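Local coordinates for protein serine protease inhibitor 2 (Anopheles gambiae, PDB 3PZF) that inhibits CLIP-type serine proteases and so restrains phenoloxidase activation and melanization in the mosquito hemolymph, at residues Asn152-Val155 and Ser156-Asn160; Val42-Pro45 and Phe46-Lys49; Tyr89-Gln92 and Leu93-Ala97; Asn23-Asp26 and Leu27-Lys31. All coordinates share one frame; numbering follows the deposited sequence.

All four contacts are local, each within one continuous stretch: three along helices, interaction 2 at a strand-to-helix junction. Along the chain they run 4, 2, 3, 1. Interaction 2 lies about 3 Å from the centre of the chain and touches two of the others. Its centre is about 9 Å from that of interaction 4, where K49 NZ and D26 OD1 form a salt bridge 2.8 Å long. It is about 14 Å from the centre of interaction 3, where F46 packs on Y90, L93 and L94. Interaction 1 stands apart, its nearest atoms about 10 Å from interaction 2. None of the four includes the hinge motif or the reactive bond, so all belong to the serpin scaffold.

Interaction 1 (Asn152-Val155 and Ser156-Asn160); sequences NNWV and SEHTN
Segment 152-155 and the start of 156-160 belong to one helix, after which the chain turns into a loop, and the i to i+4 backbone bonds S156 N to N152 O and E157 N to N153 O join them at 3.1 Å and 3.0 Å. The next, from H158 N to W154 O, is more bent, 139° at the hydrogen, and H158 N also makes a weak bond to V155 O. Among the side chains, W154 and H158, one turn apart, carry the contact. A chi1 of 176° carries the W154 indole along the helix toward the C-terminal end, where the imidazole lies obliquely over the five-membered ring, the centroids 4.0 Å apart and the planes at 39°. H158 CD2 sits over one indole face, displaced toward the rim. W154 NE1 and H158 NE2 approach to 3.0 Å, but the angle is poor for a hydrogen bond. The helix is the one serpins call F, which crosses in front of their main sheet, and W154 accordingly reaches strands 105-115 and 177-188, meeting F113 edge-to-face; a large flat residue suits that interface. T159 folds back on the preceding turn. Its OG1 donates to V155 O at 2.9 Å from above the carbonyl plane, and accepts from L163 N, so the hydroxyl links V155 to the loop that follows. A small hydroxyl on a short, branched side chain can turn back in this way while CG2 stays 3.3 Å from the same V155 O.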
# COMPACT_ATOMS: atom_id res chain seq x y z
N ASN A 152 4.01 16.40 10.21
CA ASN A 152 4.74 15.28 10.78
C ASN A 152 4.12 14.78 12.08
O ASN A 152 4.05 13.57 12.31
CB ASN A 152 6.22 15.62 10.92
CG ASN A 152 6.90 15.77 9.58
OD1 ASN A 152 6.47 15.17 8.59
ND2 ASN A 152 7.94 16.57 9.52
N ASN A 153 3.62 15.69 12.90
CA ASN A 153 2.96 15.28 14.13
C ASN A 153 1.65 14.55 13.81
O ASN A 153 1.25 13.65 14.53
CB ASN A 153 2.71 16.48 15.06
CG ASN A 153 4.01 17.07 15.61
OD1 ASN A 153 5.08 16.47 15.48
ND2 ASN A 153 3.91 18.24 16.22
N TRP A 154 1.01 14.93 12.71
CA TRP A 154 -0.22 14.27 12.28
C TRP A 154 0.11 12.84 11.85
O TRP A 154 -0.63 11.90 12.16
CB TRP A 154 -0.86 15.07 11.15
CG TRP A 154 -2.09 14.44 10.57
CD1 TRP A 154 -3.38 14.61 10.99
CD2 TRP A 154 -2.13 13.53 9.47
NE1 TRP A 154 -4.23 13.84 10.22
CE2 TRP A 154 -3.49 13.18 9.27
CE3 TRP A 154 -1.16 12.98 8.63
CZ2 TRP A 154 -3.89 12.32 8.27
CZ3 TRP A 154 -1.56 12.13 7.63
CH2 TRP A 154 -2.91 11.79 7.46
N VAL A 155 1.22 12.68 11.15
CA VAL A 155 1.65 11.34 10.71
C VAL A 155 1.87 10.44 11.93
O VAL A 155 1.39 9.30 11.98
CB VAL A 155 2.92 11.41 9.83
CG1 VAL A 155 3.62 10.04 9.74
CG2 VAL A 155 2.56 11.94 8.44
N SER A 156 2.58 10.95 12.93
CA SER A 156 2.88 10.18 14.14
C SER A 156 1.60 9.78 14.87
O SER A 156 1.41 8.63 15.24
CB SER A 156 3.77 10.98 15.08
OG SER A 156 4.12 10.20 16.21
N GLU A 157 0.75 10.76 15.09
CA GLU A 157 -0.50 10.57 15.80
C GLU A 157 -1.40 9.52 15.15
O GLU A 157 -2.10 8.79 15.85
CB GLU A 157 -1.22 11.93 15.89
CG GLU A 157 -2.72 11.87 16.11
CD GLU A 157 -3.35 13.25 16.12
OE1 GLU A 157 -2.60 14.25 16.10
OE2 GLU A 157 -4.60 13.34 16.16
N HIS A 158 -1.34 9.41 13.83
CA HIS A 158 -2.23 8.49 13.10
C HIS A 158 -1.60 7.13 12.75
O HIS A 158 -2.25 6.27 12.14
CB HIS A 158 -2.79 9.17 11.85
CG HIS A 158 -3.74 10.29 12.16
ND1 HIS A 158 -5.10 10.09 12.29
CD2 HIS A 158 -3.52 11.60 12.41
CE1 HIS A 158 -5.68 11.24 12.59
NE2 HIS A 158 -4.75 12.17 12.67
N THR A 159 -0.34 6.94 13.15
CA THR A 159 0.33 5.66 12.95
C THR A 159 0.89 5.14 14.27
O THR A 159 1.72 4.24 14.29
CB THR A 159 1.48 5.77 11.93
OG1 THR A 159 2.49 6.65 12.45
CG2 THR A 159 0.95 6.32 10.60
N ASN A 160 0.41 5.70 15.38
CA ASN A 160 0.83 5.26 16.71
C ASN A 160 2.35 5.37 16.86
O ASN A 160 2.99 4.56 17.54
CB ASN A 160 0.37 3.82 16.96
CG ASN A 160 0.50 3.41 18.42
OD1 ASN A 160 0.19 4.18 19.33
ND2 ASN A 160 0.97 2.18 18.64

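Interaction 2 (Val42-Pro45 and Phe46-Lys49); sequences VLSP and FSVK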
# COMPACT_ATOMS: atom_id res chain seq x y z
N VAL A 42 7.71 -0.30 0.07
CA VAL A 42 6.37 -0.72 0.53
C VAL A 42 5.42 0.47 0.30
O VAL A 42 5.78 1.63 0.54
CB VAL A 42 6.39 -1.18 2.02
CG1 VAL A 42 6.77 -0.03 2.94
CG2 VAL A 42 5.05 -1.78 2.44
N LEU A 43 4.25 0.18 -0.24
CA LEU A 43 3.26 1.23 -0.42
C LEU A 43 1.85 0.65 -0.25
O LEU A 43 1.67 -0.56 -0.04
CB LEU A 43 3.42 1.88 -1.80
CG LEU A 43 3.05 0.95 -2.96
CD1 LEU A 43 2.35 1.76 -4.09
CD2 LEU A 43 4.24 0.19 -3.52
N SER A 44 0.84 1.51 -0.32
CA SER A 44 -0.54 1.02 -0.22
C SER A 44 -1.29 1.39 -1.50
O SER A 44 -1.75 2.52 -1.64
CB SER A 44 -1.25 1.60 1.00
OG SER A 44 -2.64 1.22 0.98
N PRO A 45 -1.38 0.44 -2.45
CA PRO A 45 -2.00 0.80 -3.74
C PRO A 45 -3.46 1.16 -3.55
O PRO A 45 -3.94 2.11 -4.16
CB PRO A 45 -1.85 -0.47 -4.59
CG PRO A 45 -0.72 -1.27 -3.90
CD PRO A 45 -0.79 -0.92 -2.44
N PHE A 46 -4.16 0.43 -2.69
CA PHE A 46 -5.57 0.77 -2.46
C PHE A 46 -5.67 2.24 -1.96
O PHE A 46 -6.55 3.00 -2.38
CB PHE A 46 -6.19 -0.17 -1.43
CG PHE A 46 -7.54 0.27 -0.97
CD1 PHE A 46 -8.61 0.21 -1.83
CD2 PHE A 46 -7.74 0.75 0.33
CE1 PHE A 46 -9.88 0.63 -1.42
CE2 PHE A 46 -9.02 1.16 0.75
CZ PHE A 46 -10.08 1.10 -0.14
N SER A 47 -4.77 2.65 -1.06
CA SER A 47 -4.84 4.03 -0.53
C SER A 47 -4.59 5.03 -1.63
O SER A 47 -5.15 6.12 -1.60
CB SER A 47 -3.81 4.22 0.60
OG SER A 47 -4.22 3.45 1.73
N VAL A 48 -3.76 4.70 -2.59
CA VAL A 48 -3.54 5.61 -3.72
C VAL A 48 -4.86 5.82 -4.45
O VAL A 48 -5.17 6.94 -4.87
CB VAL A 48 -2.46 5.11 -4.69
CG1 VAL A 48 -2.32 6.08 -5.88
CG2 VAL A 48 -1.12 5.01 -3.98
N LYS A 49 -5.65 4.76 -4.61
CA LYS A 49 -6.92 4.93 -5.31
C LYS A 49 -7.87 5.81 -4.51
O LYS A 49 -8.62 6.60 -5.09
CB LYS A 49 -7.55 3.57 -5.63
CG LYS A 49 -6.61 2.72 -6.49
CD LYS A 49 -7.39 1.55 -7.16
CE LYS A 49 -7.82 0.48 -6.17
NZ LYS A 49 -8.36 -0.75 -6.92
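Where strand 41-43 gives way to helix 45-58, S44 and S47 meet, and the backbone bonds V48 N to S44 O (3.1 Å) and K49 N to P45 O (3.2 Å) start the helix. S44 is its N-cap. Its chi1 of 173° turns the hydroxyl toward the first helical turn, where it accepts from S47 N in a long capping bond of 3.3 Å. It also accepts from S47 OG at 2.8 Å, and it donates to L387 O of strand 386-392. Three bonds thus grip one buried oxygen, and fix how the S44 hydroxyl is rotated. Serine suits the place because its oxygen can accept twice and donate once on a very short arm. The Ser-Pro-x-Ser pattern opens helix B of serpins, in the shutter region behind the main sheet, and S47 and V48 do touch Q335 of strand 332-341 there. P45 fits the first position of the helix, where no backbone N-H is needed for an i to i+4 bond, and its ring packs on M386 and A389. V48 sets CG2 3.5 Å from S44 O, a methyl lying beside the carbonyl that its own N-H engages.

Interaction 3 (Tyr89-Gln92 and Leu93-Ala97); sequences YYKQ and LLESA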
# COMPACT_ATOMS: atom_id res chain seq x y z
N TYR A 89 -18.71 2.00 -2.48
CA TYR A 89 -17.65 1.03 -2.75
C TYR A 89 -16.43 1.30 -1.90
O TYR A 89 -15.98 0.41 -1.17
CB TYR A 89 -17.23 1.10 -4.23
CG TYR A 89 -16.14 0.12 -4.61
CD1 TYR A 89 -16.44 -1.24 -4.74
CD2 TYR A 89 -14.85 0.53 -4.86
CE1 TYR A 89 -15.48 -2.15 -5.09
CE2 TYR A 89 -13.86 -0.39 -5.21
CZ TYR A 89 -14.20 -1.73 -5.33
OH TYR A 89 -13.25 -2.67 -5.68
N TYR A 90 -15.85 2.49 -2.03
CA TYR A 90 -14.64 2.79 -1.28
C TYR A 90 -14.92 2.81 0.21
O TYR A 90 -14.08 2.40 1.01
CB TYR A 90 -13.96 4.08 -1.78
CG TYR A 90 -13.25 3.83 -3.07
CD1 TYR A 90 -12.13 3.01 -3.10
CD2 TYR A 90 -13.72 4.35 -4.26
CE1 TYR A 90 -11.48 2.75 -4.27
CE2 TYR A 90 -13.06 4.10 -5.45
CZ TYR A 90 -11.94 3.28 -5.44
OH TYR A 90 -11.23 2.99 -6.58
N LYS A 91 -16.12 3.23 0.59
CA LYS A 91 -16.45 3.27 2.00
C LYS A 91 -16.49 1.85 2.57
O LYS A 91 -16.01 1.59 3.68
CB LYS A 91 -17.80 3.98 2.18
CG LYS A 91 -18.21 4.17 3.62
CD LYS A 91 -19.56 4.93 3.69
CE LYS A 91 -20.36 4.49 4.89
NZ LYS A 91 -19.82 5.05 6.15
N GLN A 92 -17.07 0.92 1.81
CA GLN A 92 -17.19 -0.46 2.27
C GLN A 92 -15.81 -1.07 2.43
O GLN A 92 -15.53 -1.72 3.44
CB GLN A 92 -17.99 -1.30 1.27
CG GLN A 92 -17.89 -2.79 1.56
CD GLN A 92 -18.73 -3.67 0.64
OE1 GLN A 92 -18.83 -4.88 0.84
NE2 GLN A 92 -19.35 -3.06 -0.37
N LEU A 93 -14.96 -0.88 1.43
CA LEU A 93 -13.59 -1.44 1.47
C LEU A 93 -12.74 -0.81 2.60
O LEU A 93 -11.97 -1.51 3.24
CB LEU A 93 -12.87 -1.24 0.13
CG LEU A 93 -13.06 -2.34 -0.94
CD1 LEU A 93 -14.53 -2.60 -1.25
CD2 LEU A 93 -12.34 -1.93 -2.20
N LEU A 94 -12.88 0.49 2.83
CA LEU A 94 -12.15 1.15 3.92
C LEU A 94 -12.58 0.57 5.25
O LEU A 94 -11.77 0.31 6.13
CB LEU A 94 -12.41 2.66 3.95
CG LEU A 94 -11.50 3.48 3.07
CD1 LEU A 94 -12.06 4.88 2.91
CD2 LEU A 94 -10.06 3.49 3.66
N GLU A 95 -13.89 0.39 5.41
CA GLU A 95 -14.42 -0.07 6.68
C GLU A 95 -14.13 -1.56 6.92
O GLU A 95 -13.95 -1.99 8.05
CB GLU A 95 -15.92 0.27 6.78
CG GLU A 95 -16.13 1.79 6.89
CD GLU A 95 -17.58 2.23 6.97
OE1 GLU A 95 -18.48 1.40 6.73
OE2 GLU A 95 -17.80 3.43 7.27
N SER A 96 -14.05 -2.35 5.85
CA SER A 96 -13.74 -3.77 5.99
C SER A 96 -12.28 -3.89 6.44
O SER A 96 -11.94 -4.73 7.28
CB SER A 96 -13.90 -4.51 4.66
OG SER A 96 -13.45 -5.87 4.75
N ALA A 97 -11.42 -3.06 5.87
CA ALA A 97 -9.98 -3.15 6.17
C ALA A 97 -9.66 -2.64 7.57
O ALA A 97 -8.87 -3.24 8.29
CB ALA A 97 -9.16 -2.36 5.16
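Y89 and L93 share one side of helix 83-98, and K91 and E95 another. The backbone is fully matched through this turn: L93 N, L94 N, E95 N and S96 N donate to the carbonyl oxygens of Y89, Y90, K91 and Q92, the first almost straight at 170° and the last more bent at 146°. Among the side chains, K91 NZ and E95 OE2 form a salt bridge of 2.8 Å. The ammonium comes to the syn side of the carboxylate oxygen, though 30° out of its plane. The lysine chain bends in its outer torsions to bring NZ there. E95 OE2 also accepts from H133 NE2, so two donors hold it. Y90 OH donates to V77 O, which gives the phenol of a buried ring a partner, and S96 OG is bonded to D380 OD2. The apolar side is made by leucine on tyrosine: L93 CD1 lies over one face of the Y89 ring, 4.2 Å from its centroid, while CD2 approaches Y89 CZ at 3.6 Å. A forked side chain suits this, since its two methyls touch different parts of the ring. The chemistry thus divides round the helix: apolar contact toward the packed side, and a charge pair on a partly exposed side, where the histidine would probably help to hold the carboxylate in place.

Interaction 4 (Asn23-Asp26 and Leu27-Lys31); sequences NEFD and LMFVK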
# COMPACT_ATOMS: atom_id res chain seq x y z
N ASN A 23 -7.73 -4.93 -9.36
CA ASN A 23 -6.37 -4.52 -9.03
C ASN A 23 -5.58 -4.10 -10.25
O ASN A 23 -4.36 -4.03 -10.20
CB ASN A 23 -5.64 -5.63 -8.26
CG ASN A 23 -5.55 -6.93 -9.07
OD1 ASN A 23 -6.15 -7.04 -10.15
ND2 ASN A 23 -4.84 -7.92 -8.53
N GLU A 24 -6.28 -3.78 -11.34
CA GLU A 24 -5.61 -3.35 -12.56
C GLU A 24 -4.72 -2.14 -12.32
O GLU A 24 -3.54 -2.14 -12.66
CB GLU A 24 -6.64 -3.02 -13.66
CG GLU A 24 -7.47 -4.21 -14.16
CD GLU A 24 -8.65 -4.57 -13.25
OE1 GLU A 24 -9.05 -3.76 -12.38
OE2 GLU A 24 -9.20 -5.69 -13.43
N PHE A 25 -5.29 -1.09 -11.75
CA PHE A 25 -4.53 0.12 -11.45
C PHE A 25 -3.44 -0.21 -10.42
O PHE A 25 -2.30 0.20 -10.57
CB PHE A 25 -5.41 1.24 -10.89
CG PHE A 25 -4.60 2.40 -10.38
CD1 PHE A 25 -4.11 3.35 -11.26
CD2 PHE A 25 -4.23 2.46 -9.05
CE1 PHE A 25 -3.32 4.39 -10.79
CE2 PHE A 25 -3.43 3.48 -8.58
CZ PHE A 25 -2.97 4.45 -9.46
N ASP A 26 -3.81 -0.95 -9.38
CA ASP A 26 -2.85 -1.29 -8.30
C ASP A 26 -1.57 -1.89 -8.86
O ASP A 26 -0.47 -1.41 -8.56
CB ASP A 26 -3.48 -2.29 -7.32
CG ASP A 26 -4.82 -1.80 -6.76
OD1 ASP A 26 -5.75 -1.61 -7.57
OD2 ASP A 26 -4.94 -1.65 -5.53
N LEU A 27 -1.72 -2.93 -9.68
CA LEU A 27 -0.58 -3.63 -10.25
C LEU A 27 0.23 -2.74 -11.18
O LEU A 27 1.45 -2.76 -11.14
CB LEU A 27 -1.03 -4.90 -10.96
CG LEU A 27 -1.66 -5.92 -10.00
CD1 LEU A 27 -2.17 -7.18 -10.71
CD2 LEU A 27 -0.63 -6.30 -8.94
N MET A 28 -0.44 -1.95 -12.02
CA MET A 28 0.25 -0.98 -12.87
C MET A 28 1.10 0.01 -12.05
O MET A 28 2.27 0.25 -12.36
CB MET A 28 -0.78 -0.22 -13.74
CG MET A 28 -0.18 0.87 -14.63
SD MET A 28 -1.44 1.84 -15.53
CE MET A 28 -2.41 2.50 -14.18
N PHE A 29 0.54 0.55 -10.98
CA PHE A 29 1.24 1.57 -10.22
C PHE A 29 2.39 0.95 -9.39
O PHE A 29 3.45 1.53 -9.25
CB PHE A 29 0.26 2.26 -9.26
CG PHE A 29 0.81 3.47 -8.60
CD1 PHE A 29 1.00 4.65 -9.32
CD2 PHE A 29 1.13 3.46 -7.24
CE1 PHE A 29 1.51 5.79 -8.70
CE2 PHE A 29 1.62 4.59 -6.61
CZ PHE A 29 1.81 5.75 -7.35
N VAL A 30 2.14 -0.22 -8.84
CA VAL A 30 3.18 -0.95 -8.10
C VAL A 30 4.37 -1.18 -9.01
O VAL A 30 5.52 -0.95 -8.64
CB VAL A 30 2.65 -2.28 -7.56
CG1 VAL A 30 3.80 -3.26 -7.32
CG2 VAL A 30 1.87 -2.04 -6.25
N LYS A 31 4.10 -1.62 -10.24
CA LYS A 31 5.21 -1.94 -11.15
C LYS A 31 6.04 -0.70 -11.47
O LYS A 31 7.27 -0.77 -11.57
CB LYS A 31 4.69 -2.53 -12.45
CG LYS A 31 4.14 -3.93 -12.33
CD LYS A 31 4.15 -4.58 -13.70
CE LYS A 31 2.88 -5.30 -14.01
NZ LYS A 31 3.01 -5.91 -15.38
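F25 and F29, a turn apart on helix 24-35, run out from the helix together, tied behind by F29 N to F25 O at 2.9 Å. The F25 CB points away from the following turn, but a first torsion of 171° swings the ring along the helix toward its C-terminal end. Of the two ortho carbons, CD1 meets M28 CE at 3.5 Å, and CD2 meets CG of K49 on helix 45-58 at the same distance. Further out, CE1 is 4.0 Å from the same methionine methyl, and CE2 is 3.9 Å from F29 CB. That methylene stands over one face of the ring, 4.2 Å from its centroid, a CH-pi contact. At the tip, CZ touches F29 CB and approaches F29 CD1. The two rings are nearly parallel, 17° between planes, yet offset so much that little of one faces the other. This is the first long helix of the serpin fold, laid against helix 45-58, and F25 serves that seam through K49 and L52 while meeting S76 and V77 of a loop. Methionine suits its place beside the ring because its flexible thioether, bent at chi3 (58°), can bring CE back to the phenylalanine. On another side L27 folds over N23: its CG lies 3.3 Å from N23 O, the carbonyl to which L27 N donates, and its side chain reaches S266 and L269 of helix 266-274.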